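PDB 3WGY: meso-diaminopimelate dehydrogenase from Clostridium tetani, which catalyses the reversible NADP-dependent oxidative deamination of meso-2,6-diaminopimelate at its D-centre, here as an engineered variant binding the 2-oxo acid 4-methyl-2-oxovalerate. Local coordinates for residues Phe147-Ser157 with Gly169-Leu180; Leu247-Arg255 with Val266-Ser276. The protein carries 6 engineered substitutions. One frame throughout, in Å; residues are numbered along the deposited sequence.

Contact 1. Residues Phe147-Ser157 with Gly169-Leu180; sequences FWGKGVSLGHS and GIQYIIPIKGAL. Engineered in segment 147-157: L154 (natural residue Gln). Engineered in segment 169-180: I173 (natural residue Thr). With COI (2-oxo-4-methylpentanoic acid), chain C.
K150 lays its extended side chain across Y172, a cation-pi pair in which the ammonium supplies the charge and the methylene beside it the packing. CE lies over the middle of the ring, 3.7 Å from the Y172 centroid, and NZ follows at 4.5 Å, close to the ring normal; CG anti to the backbone N (chi1 -179°) brings the chain over this face. The Y172 hydroxyl is bonded to H244. V152 CG2 reaches the same ring obliquely.

Apolar contacts gather at the other end. L180 CD2 sits over the centre of the F147 ring, A179 CB meets its edge, and P175 touches F147 CB.

Among the hydrogen bonds, the antiparallel pair G151 and I173 (engineered from Thr) is held by I173 N to G151 O at 3.0 Å, with a weak return bond. Farther along, Q171 N donates to S157 OG at 3.2 Å, while Q171 OE1 receives a weak bond from S153 N. The bend at chi2 (-91°) sets Q171 NE2 over one face of the H156 ring, 3.2 Å from its CD2, with the ring and amide planes 34° apart.

H156 ND1 donates in the plane of its ring to carboxylate O1 of 2-oxo-4-methylpentanoic acid at 3.2 Å. Q171 packs against the imidazole and bonds S153 N weakly, consistent with a second-shell residue that helps to position H156 at the N-terminal end of helix 154-162.

Contact 2. Residues Leu247-Arg255 with Val266-Ser276; sequences LSNGGFVIR and VMEFNLNLESS. Engineered in segment 247-255: S248 (natural residue Pro), N249 (natural residue His). Engineered in segment 266-276: S276 (natural residue Asn).
F252, N270 and E268 stand side by side on one face of an antiparallel ladder, pointing the same way, and illustrate how neighbouring rotamers fit together. With CG of F252 anti to the carbonyl carbon (chi1 -55°), the ring leans toward the partner strand, and its CD2 comes 3.4 Å from N270 CB. E268 OE1 lies in the plane of the same ring, at its edge, 3.3 Å from F252 CD2. N270 takes the rotamer with CG between backbone N and carbonyl carbon (chi1 68°), and its ND2 donates to E268 OE1 at 3.0 Å, meeting that oxygen from above the carboxylate plane. The same oxygen forms a salt bridge with R184, so amide and guanidinium groups grip OE1 while the F252 edge packs against it. I254 continues the row: its CG1 rests 3.8 Å from E268 CG, and its side chain slants past V266, CG2 touching CG1.

Four hydrogen-bonded pairs, N249-L273, G251-L271, V253-F269 and R255-M267, tie the backbones together. The side chains of N249, V253 and R255 and all four partners in 266-273 lie on the other face, where L271 meets W123 and F128 of helix 123-138. R255 swings away from the partner strand to bond T144 and L139. At the open end, S248 OG (an engineered serine) donates to E274 O at 2.6 Å, tilted out of the carbonyl plane, and N249 CB packs on S276 CB; both of these residues are also engineered. S276 N, starting helix 276-296, donates to L247 O at 2.8 Å.

The strand axes run at 175° to one another, 4.7 Å apart at their closest. This is a regular antiparallel beta hairpin, and its strand 264-273 pairs antiparallel with a strand of the second subunit, a sheet continued across a dimer interface.

Contact 1 closes before contact 2 opens along the chain, and their centres lie about 12 Å apart within the region of the C-terminal family domain. They belong to different sheets: 147-157 with 169-180 forms the edge of the mixed sheet, whereas 247-255 with 266-276 supplies two strands of the three-stranded antiparallel one. Strand 142-147 joins them, since it borders strand 249-258 and leads into 151-152; F147 N probably bonds F252 O, 2.7 Å away. Contact 1 holds the keto acid, and the N249 side chain of contact 2 lies about 8 Å from it. F252 packs on F147 and L180, and the ligand site at the N-terminal end of helix 154-162 adjoins the sheet continuing into the second subunit.

Contact 1. Residues Phe147-Ser157 with Gly169-Leu180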
loop_
_atom_site.group_PDB
_atom_site.type_symbol
_atom_site.label_atom_id
_atom_site.label_comp_id
_atom_site.label_asym_id
_atom_site.label_seq_id
_atom_site.Cartn_x
_atom_site.Cartn_y
_atom_site.Cartn_z
ATOM N N PHE B 147 -6.662 11.816 5.676
ATOM C CA PHE B 147 -7.281 12.209 6.943
ATOM C C PHE B 147 -6.368 11.701 8.052
ATOM O O PHE B 147 -5.783 10.626 7.932
ATOM C CB PHE B 147 -8.659 11.565 7.110
ATOM C CG PHE B 147 -9.689 12.027 6.114
ATOM C CD1 PHE B 147 -9.600 11.670 4.781
ATOM C CD2 PHE B 147 -10.784 12.781 6.530
ATOM C CE1 PHE B 147 -10.587 12.048 3.868
ATOM C CE2 PHE B 147 -11.778 13.164 5.625
ATOM C CZ PHE B 147 -11.678 12.794 4.293
ATOM N N TRP B 148 -6.207 12.387 9.098
ATOM C CA TRP B 148 -5.370 11.921 10.186
ATOM C C TRP B 148 -6.284 11.518 11.346
ATOM O O TRP B 148 -6.858 12.364 12.030
ATOM C CB TRP B 148 -4.361 13.011 10.555
ATOM C CG TRP B 148 -3.369 13.229 9.426
ATOM C CD1 TRP B 148 -2.223 12.514 9.187
ATOM C CD2 TRP B 148 -3.498 14.148 8.328
ATOM N NE1 TRP B 148 -1.635 12.928 8.008
ATOM C CE2 TRP B 148 -2.396 13.930 7.463
ATOM C CE3 TRP B 148 -4.440 15.132 7.989
ATOM C CZ2 TRP B 148 -2.210 14.662 6.282
ATOM C CZ3 TRP B 148 -4.255 15.861 6.809
ATOM C CH2 TRP B 148 -3.145 15.619 5.971
ATOM N N GLY B 149 -6.438 10.196 11.489
ATOM C CA GLY B 149 -7.286 9.569 12.497
ATOM C C GLY B 149 -7.182 10.184 13.861
ATOM O O GLY B 149 -6.342 11.061 14.070
ATOM N N LYS B 150 -8.015 9.733 14.799
ATOM C CA LYS B 150 -7.975 10.308 16.142
ATOM C C LYS B 150 -6.564 10.290 16.734
ATOM O O LYS B 150 -5.963 9.235 16.923
ATOM C CB LYS B 150 -8.942 9.583 17.081
ATOM C CG LYS B 150 -8.949 10.161 18.488
ATOM C CD LYS B 150 -10.053 9.545 19.336
ATOM C CE LYS B 150 -10.022 10.087 20.757
ATOM N NZ LYS B 150 -11.194 9.623 21.555
ATOM N N GLY B 151 -5.962 11.509 16.935
ATOM C CA GLY B 151 -4.721 11.596 17.665
ATOM C C GLY B 151 -4.571 12.985 18.234
ATOM O O GLY B 151 -5.317 13.899 17.871
ATOM N N VAL B 152 -3.610 13.153 19.129
ATOM C CA VAL B 152 -3.382 14.423 19.770
ATOM C C VAL B 152 -2.513 15.365 18.949
ATOM O O VAL B 152 -1.654 14.935 18.177
ATOM C CB VAL B 152 -2.721 14.218 21.141
ATOM C CG1 VAL B 152 -2.610 15.547 21.850
ATOM C CG2 VAL B 152 -3.514 13.214 21.973
ATOM N N SER B 153 -2.774 16.659 19.100
ATOM C CA SER B 153 -1.988 17.688 18.430
ATOM C C SER B 153 -1.347 18.454 19.577
ATOM O O SER B 153 -1.954 19.358 20.145
ATOM C CB SER B 153 -2.883 18.614 17.616
ATOM O OG SER B 153 -3.647 17.876 16.682
ATOM N N LEU B 154 -0.122 18.073 19.920
ATOM C CA LEU B 154 0.594 18.693 21.037
ATOM C C LEU B 154 0.379 20.194 21.161
ATOM O O LEU B 154 0.035 20.687 22.239
ATOM C CB LEU B 154 2.095 18.382 20.946
ATOM C CG LEU B 154 2.993 18.842 22.102
ATOM C CD1 LEU B 154 3.362 20.302 21.908
ATOM C CD2 LEU B 154 2.295 18.617 23.446
ATOM N N GLY B 155 0.585 20.911 20.061
ATOM C CA GLY B 155 0.413 22.348 20.080
ATOM C C GLY B 155 -0.936 22.731 20.647
ATOM O O GLY B 155 -1.032 23.616 21.495
ATOM N N HIS B 156 -1.979 22.054 20.180
ATOM C CA HIS B 156 -3.336 22.326 20.628
ATOM C C HIS B 156 -3.553 22.106 22.124
ATOM O O HIS B 156 -4.299 22.851 22.759
ATOM C CB HIS B 156 -4.322 21.484 19.821
ATOM C CG HIS B 156 -4.395 21.872 18.375
ATOM N ND1 HIS B 156 -3.303 21.811 17.532
ATOM C CD2 HIS B 156 -5.428 22.327 17.627
ATOM C CE1 HIS B 156 -3.662 22.211 16.327
ATOM N NE2 HIS B 156 -4.945 22.532 16.358
ATOM N N SER B 157 -2.905 21.086 22.685
ATOM C CA SER B 157 -3.032 20.798 24.110
ATOM C C SER B 157 -2.398 21.910 24.926
ATOM O O SER B 157 -2.902 22.275 25.988
ATOM C CB SER B 157 -2.374 19.461 24.455
ATOM O OG SER B 157 -3.169 18.381 23.993
ATOM N N GLY B 169 -5.619 19.722 30.236
ATOM C CA GLY B 169 -6.478 19.258 29.166
ATOM C C GLY B 169 -5.745 18.601 28.013
ATOM O O GLY B 169 -4.519 18.560 27.972
ATOM N N ILE B 170 -6.516 18.084 27.068
ATOM C CA ILE B 170 -5.962 17.419 25.899
ATOM C C ILE B 170 -6.887 17.640 24.702
ATOM O O ILE B 170 -8.104 17.756 24.860
ATOM C CB ILE B 170 -5.812 15.894 26.162
ATOM C CG1 ILE B 170 -5.056 15.223 25.008
ATOM C CG2 ILE B 170 -7.194 15.258 26.307
ATOM C CD1 ILE B 170 -4.606 13.793 25.314
ATOM N N GLN B 171 -6.304 17.707 23.512
ATOM C CA GLN B 171 -7.066 17.900 22.280
ATOM C C GLN B 171 -6.865 16.706 21.351
ATOM O O GLN B 171 -5.835 16.037 21.409
ATOM C CB GLN B 171 -6.605 19.182 21.554
ATOM C CG GLN B 171 -7.215 19.379 20.150
ATOM C CD GLN B 171 -6.379 18.784 19.013
ATOM O OE1 GLN B 171 -5.614 17.838 19.207
ATOM N NE2 GLN B 171 -6.542 19.336 17.812
ATOM N N TYR B 172 -7.862 16.447 20.510
ATOM C CA TYR B 172 -7.817 15.373 19.524
ATOM C C TYR B 172 -8.360 15.905 18.204
ATOM O O TYR B 172 -9.351 16.637 18.188
ATOM C CB TYR B 172 -8.719 14.199 19.916
ATOM C CG TYR B 172 -8.298 13.424 21.135
ATOM C CD1 TYR B 172 -7.247 12.503 21.081
ATOM C CD2 TYR B 172 -8.962 13.600 22.348
ATOM C CE1 TYR B 172 -6.874 11.777 22.208
ATOM C CE2 TYR B 172 -8.598 12.886 23.475
ATOM C CZ TYR B 172 -7.557 11.975 23.398
ATOM O OH TYR B 172 -7.215 11.259 24.512
ATOM N N ILE B 173 -7.707 15.546 17.105
ATOM C CA ILE B 173 -8.192 15.924 15.785
ATOM C C ILE B 173 -8.823 14.613 15.350
ATOM O O ILE B 173 -8.230 13.547 15.534
ATOM C CB ILE B 173 -7.056 16.301 14.800
ATOM C CG1 ILE B 173 -6.354 17.581 15.267
ATOM C CG2 ILE B 173 -7.640 16.524 13.410
ATOM C CD1 ILE B 173 -5.265 18.100 14.319
ATOM N N ILE B 174 -10.026 14.671 14.800
ATOM C CA ILE B 174 -10.697 13.448 14.393
ATOM C C ILE B 174 -11.380 13.591 13.048
ATOM O O ILE B 174 -12.073 14.579 12.797
ATOM C CB ILE B 174 -11.787 13.036 15.411
ATOM C CG1 ILE B 174 -11.221 13.022 16.833
ATOM C CG2 ILE B 174 -12.355 11.665 15.032
ATOM C CD1 ILE B 174 -12.272 12.698 17.891
ATOM N N PRO B 175 -11.180 12.612 12.153
ATOM C CA PRO B 175 -11.819 12.677 10.840
ATOM C C PRO B 175 -13.334 12.618 11.034
ATOM O O PRO B 175 -13.824 11.920 11.919
ATOM C CB PRO B 175 -11.277 11.436 10.136
ATOM C CG PRO B 175 -9.890 11.326 10.703
ATOM C CD PRO B 175 -10.125 11.582 12.176
ATOM N N ILE B 176 -14.070 13.359 10.215
ATOM C CA ILE B 176 -15.524 13.377 10.298
ATOM C C ILE B 176 -16.055 12.252 9.422
ATOM O O ILE B 176 -15.744 12.192 8.234
ATOM C CB ILE B 176 -16.074 14.730 9.808
ATOM C CG1 ILE B 176 -15.575 15.844 10.727
ATOM C CG2 ILE B 176 -17.598 14.699 9.779
ATOM C CD1 ILE B 176 -15.836 17.238 10.208
ATOM N N LYS B 177 -16.856 11.362 9.999
ATOM C CA LYS B 177 -17.380 10.230 9.238
ATOM C C LYS B 177 -18.028 10.639 7.923
ATOM O O LYS B 177 -17.847 9.971 6.903
ATOM C CB LYS B 177 -18.390 9.432 10.064
ATOM C CG LYS B 177 -18.701 8.075 9.446
ATOM C CD LYS B 177 -19.886 7.398 10.113
ATOM C CE LYS B 177 -20.016 5.946 9.668
ATOM N NZ LYS B 177 -20.093 5.796 8.184
ATOM N N GLY B 178 -18.785 11.734 7.951
ATOM C CA GLY B 178 -19.451 12.213 6.752
ATOM C C GLY B 178 -18.498 12.370 5.583
ATOM O O GLY B 178 -18.791 11.926 4.474
ATOM N N ALA B 179 -17.362 13.011 5.825
ATOM C CA ALA B 179 -16.364 13.211 4.783
ATOM C C ALA B 179 -15.743 11.882 4.353
ATOM O O ALA B 179 -15.482 11.664 3.170
ATOM C CB ALA B 179 -15.278 14.154 5.277
ATOM N N LEU B 180 -15.492 10.997 5.311
ATOM C CA LEU B 180 -14.896 9.708 4.977
ATOM C C LEU B 180 -15.832 8.926 4.072
ATOM O O LEU B 180 -15.403 8.371 3.061
ATOM C CB LEU B 180 -14.593 8.893 6.239
ATOM C CG LEU B 180 -13.374 9.287 7.080
ATOM C CD1 LEU B 180 -13.313 8.391 8.313
ATOM C CD2 LEU B 180 -12.086 9.150 6.254
HETATM C C1 COI C . 0.582 19.767 17.310
HETATM O O1 COI C . -0.474 20.382 17.552
HETATM O O2 COI C . 0.574 18.517 17.226
HETATM C C2 COI C . 1.893 20.531 17.115
HETATM O O3 COI C . 1.945 21.760 17.183
HETATM C C3 COI C . 3.133 19.681 16.841
HETATM C C4 COI C . 3.913 19.468 18.141
HETATM C C5 COI C . 5.114 18.559 17.874
HETATM C C6 COI C . 4.399 20.815 18.678
#

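Contact 2. Residues Leu247-Arg255 with Val266-Ser276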
loop_
_atom_site.group_PDB
_atom_site.type_symbol
_atom_site.label_atom_id
_atom_site.label_comp_id
_atom_site.label_asym_id
_atom_site.label_seq_id
_atom_site.Cartn_x
_atom_site.Cartn_y
_atom_site.Cartn_z
ATOM N N LEU B 247 -1.534 8.288 23.335
ATOM C CA LEU B 247 -0.490 7.577 22.599
ATOM C C LEU B 247 -1.000 6.899 21.329
ATOM O O LEU B 247 -0.221 6.287 20.594
ATOM C CB LEU B 247 0.156 6.521 23.501
ATOM C CG LEU B 247 0.631 7.016 24.874
ATOM C CD1 LEU B 247 1.154 5.844 25.686
ATOM C CD2 LEU B 247 1.709 8.087 24.705
ATOM N N SER B 248 -2.299 7.012 21.068
ATOM C CA SER B 248 -2.888 6.385 19.897
ATOM C C SER B 248 -3.087 7.336 18.721
ATOM O O SER B 248 -3.168 8.549 18.891
ATOM C CB SER B 248 -4.215 5.739 20.277
ATOM O OG SER B 248 -4.017 4.787 21.307
ATOM N N ASN B 249 -3.160 6.771 17.519
ATOM C CA ASN B 249 -3.342 7.578 16.323
ATOM C C ASN B 249 -3.719 6.715 15.124
ATOM O O ASN B 249 -3.846 5.484 15.216
ATOM C CB ASN B 249 -2.055 8.355 16.005
ATOM C CG ASN B 249 -2.330 9.797 15.574
ATOM O OD1 ASN B 249 -3.264 10.066 14.823
ATOM N ND2 ASN B 249 -1.505 10.724 16.043
ATOM N N GLY B 250 -3.890 7.379 13.993
ATOM C CA GLY B 250 -4.258 6.687 12.778
ATOM C C GLY B 250 -4.532 7.699 11.689
ATOM O O GLY B 250 -4.292 8.899 11.855
ATOM N N GLY B 251 -5.040 7.213 10.569
ATOM C CA GLY B 251 -5.337 8.097 9.467
ATOM C C GLY B 251 -5.833 7.295 8.295
ATOM O O GLY B 251 -5.876 6.060 8.355
ATOM N N PHE B 252 -6.203 8.009 7.237
ATOM C CA PHE B 252 -6.714 7.427 6.013
ATOM C C PHE B 252 -6.131 8.127 4.787
ATOM O O PHE B 252 -5.930 9.344 4.795
ATOM C CB PHE B 252 -8.239 7.570 5.941
ATOM C CG PHE B 252 -8.962 7.001 7.119
ATOM C CD1 PHE B 252 -9.003 7.686 8.328
ATOM C CD2 PHE B 252 -9.583 5.764 7.031
ATOM C CE1 PHE B 252 -9.654 7.138 9.436
ATOM C CE2 PHE B 252 -10.234 5.210 8.130
ATOM C CZ PHE B 252 -10.269 5.898 9.336
ATOM N N VAL B 253 -5.843 7.344 3.751
ATOM C CA VAL B 253 -5.368 7.875 2.482
ATOM C C VAL B 253 -6.294 7.260 1.441
ATOM O O VAL B 253 -6.239 6.057 1.179
ATOM C CB VAL B 253 -3.914 7.488 2.174
ATOM C CG1 VAL B 253 -3.528 8.029 0.804
ATOM C CG2 VAL B 253 -2.988 8.062 3.238
ATOM N N ILE B 254 -7.143 8.090 0.847
ATOM C CA ILE B 254 -8.110 7.617 -0.127
ATOM C C ILE B 254 -7.995 8.221 -1.523
ATOM O O ILE B 254 -7.953 9.439 -1.677
ATOM C CB ILE B 254 -9.529 7.884 0.389
ATOM C CG1 ILE B 254 -9.738 7.156 1.721
ATOM C CG2 ILE B 254 -10.545 7.477 -0.652
ATOM C CD1 ILE B 254 -11.003 7.556 2.431
ATOM N N ARG B 255 -7.952 7.371 -2.542
ATOM C CA ARG B 255 -7.881 7.872 -3.908
ATOM C C ARG B 255 -9.204 7.541 -4.553
ATOM O O ARG B 255 -9.570 6.367 -4.704
ATOM C CB ARG B 255 -6.736 7.228 -4.701
ATOM C CG ARG B 255 -6.591 7.747 -6.146
ATOM C CD ARG B 255 -6.095 9.202 -6.207
ATOM N NE ARG B 255 -5.915 9.675 -7.585
ATOM C CZ ARG B 255 -5.578 10.920 -7.916
ATOM N NH1 ARG B 255 -5.381 11.832 -6.972
ATOM N NH2 ARG B 255 -5.433 11.253 -9.196
ATOM N N VAL B 266 -12.209 3.235 -6.235
ATOM C CA VAL B 266 -11.675 3.779 -4.993
ATOM C C VAL B 266 -10.650 2.884 -4.310
ATOM O O VAL B 266 -10.887 1.690 -4.094
ATOM C CB VAL B 266 -12.805 4.069 -3.970
ATOM C CG1 VAL B 266 -12.221 4.756 -2.736
ATOM C CG2 VAL B 266 -13.893 4.932 -4.610
ATOM N N MET B 267 -9.522 3.491 -3.960
ATOM C CA MET B 267 -8.422 2.838 -3.264
ATOM C C MET B 267 -8.311 3.495 -1.892
ATOM O O MET B 267 -8.461 4.722 -1.750
ATOM C CB MET B 267 -7.112 3.050 -4.014
ATOM C CG MET B 267 -7.114 2.544 -5.451
ATOM S SD MET B 267 -5.728 3.261 -6.383
ATOM C CE MET B 267 -4.346 2.555 -5.525
ATOM N N GLU B 268 -8.048 2.693 -0.874
ATOM C CA GLU B 268 -7.921 3.225 0.467
ATOM C C GLU B 268 -6.849 2.507 1.268
ATOM O O GLU B 268 -6.686 1.296 1.155
ATOM C CB GLU B 268 -9.274 3.125 1.209
ATOM C CG GLU B 268 -9.198 3.510 2.680
ATOM C CD GLU B 268 -10.551 3.547 3.397
ATOM O OE1 GLU B 268 -10.545 3.642 4.641
ATOM O OE2 GLU B 268 -11.610 3.493 2.739
ATOM N N PHE B 269 -6.097 3.274 2.045
ATOM C CA PHE B 269 -5.084 2.722 2.932
ATOM C C PHE B 269 -5.358 3.431 4.248
ATOM O O PHE B 269 -5.578 4.644 4.261
ATOM C CB PHE B 269 -3.666 3.063 2.467
ATOM C CG PHE B 269 -2.586 2.551 3.388
ATOM C CD1 PHE B 269 -2.176 1.219 3.336
ATOM C CD2 PHE B 269 -2.000 3.392 4.323
ATOM C CE1 PHE B 269 -1.189 0.738 4.211
ATOM C CE2 PHE B 269 -1.019 2.925 5.198
ATOM C CZ PHE B 269 -0.612 1.592 5.139
ATOM N N ASN B 270 -5.378 2.696 5.348
ATOM C CA ASN B 270 -5.611 3.344 6.629
ATOM C C ASN B 270 -4.899 2.599 7.739
ATOM O O ASN B 270 -4.556 1.427 7.592
ATOM C CB ASN B 270 -7.119 3.482 6.920
ATOM C CG ASN B 270 -7.795 2.156 7.165
ATOM O OD1 ASN B 270 -7.379 1.390 8.026
ATOM N ND2 ASN B 270 -8.856 1.886 6.419
ATOM N N LEU B 271 -4.658 3.303 8.835
ATOM C CA LEU B 271 -3.970 2.744 9.983
ATOM C C LEU B 271 -4.761 3.006 11.263
ATOM O O LEU B 271 -5.348 4.074 11.436
ATOM C CB LEU B 271 -2.576 3.386 10.121
ATOM C CG LEU B 271 -1.567 3.218 8.978
ATOM C CD1 LEU B 271 -0.434 4.221 9.155
ATOM C CD2 LEU B 271 -1.022 1.790 8.948
ATOM N N ASN B 272 -4.759 2.027 12.160
ATOM C CA ASN B 272 -5.428 2.150 13.451
ATOM C C ASN B 272 -4.355 1.738 14.452
ATOM O O ASN B 272 -4.126 0.548 14.676
ATOM C CB ASN B 272 -6.626 1.207 13.522
ATOM C CG ASN B 272 -7.430 1.378 14.804
ATOM O OD1 ASN B 272 -6.993 2.040 15.750
ATOM N ND2 ASN B 272 -8.606 0.770 14.840
ATOM N N LEU B 273 -3.702 2.722 15.062
ATOM C CA LEU B 273 -2.595 2.444 15.972
ATOM C C LEU B 273 -2.839 2.728 17.447
ATOM O O LEU B 273 -2.982 3.880 17.849
ATOM C CB LEU B 273 -1.364 3.239 15.516
ATOM C CG LEU B 273 -1.151 3.327 13.995
ATOM C CD1 LEU B 273 -0.094 4.385 13.677
ATOM C CD2 LEU B 273 -0.754 1.967 13.450
ATOM N N GLU B 274 -2.857 1.679 18.261
ATOM C CA GLU B 274 -3.059 1.864 19.694
ATOM C C GLU B 274 -1.830 2.589 20.246
ATOM O O GLU B 274 -1.913 3.338 21.220
ATOM C CB GLU B 274 -3.230 0.509 20.391
ATOM C CG GLU B 274 -3.676 0.607 21.844
ATOM C CD GLU B 274 -3.678 -0.745 22.554
ATOM O OE1 GLU B 274 -4.162 -1.729 21.959
ATOM O OE2 GLU B 274 -3.204 -0.819 23.712
ATOM N N SER B 275 -0.692 2.369 19.599
ATOM C CA SER B 275 0.560 2.988 19.998
ATOM C C SER B 275 1.275 3.576 18.782
ATOM O O SER B 275 2.027 2.883 18.089
ATOM C CB SER B 275 1.455 1.956 20.681
ATOM O OG SER B 275 2.671 2.539 21.103
ATOM N N SER B 276 1.034 4.860 18.535
ATOM C CA SER B 276 1.630 5.551 17.410
ATOM C C SER B 276 3.146 5.433 17.371
ATOM O O SER B 276 3.718 5.073 16.348
ATOM C CB SER B 276 1.249 7.035 17.441
ATOM O OG SER B 276 1.842 7.716 16.347
HETATM O O HOH W 1 -6.255 4.634 17.269
HETATM O O HOH W 2 -5.371 5.188 -1.381
#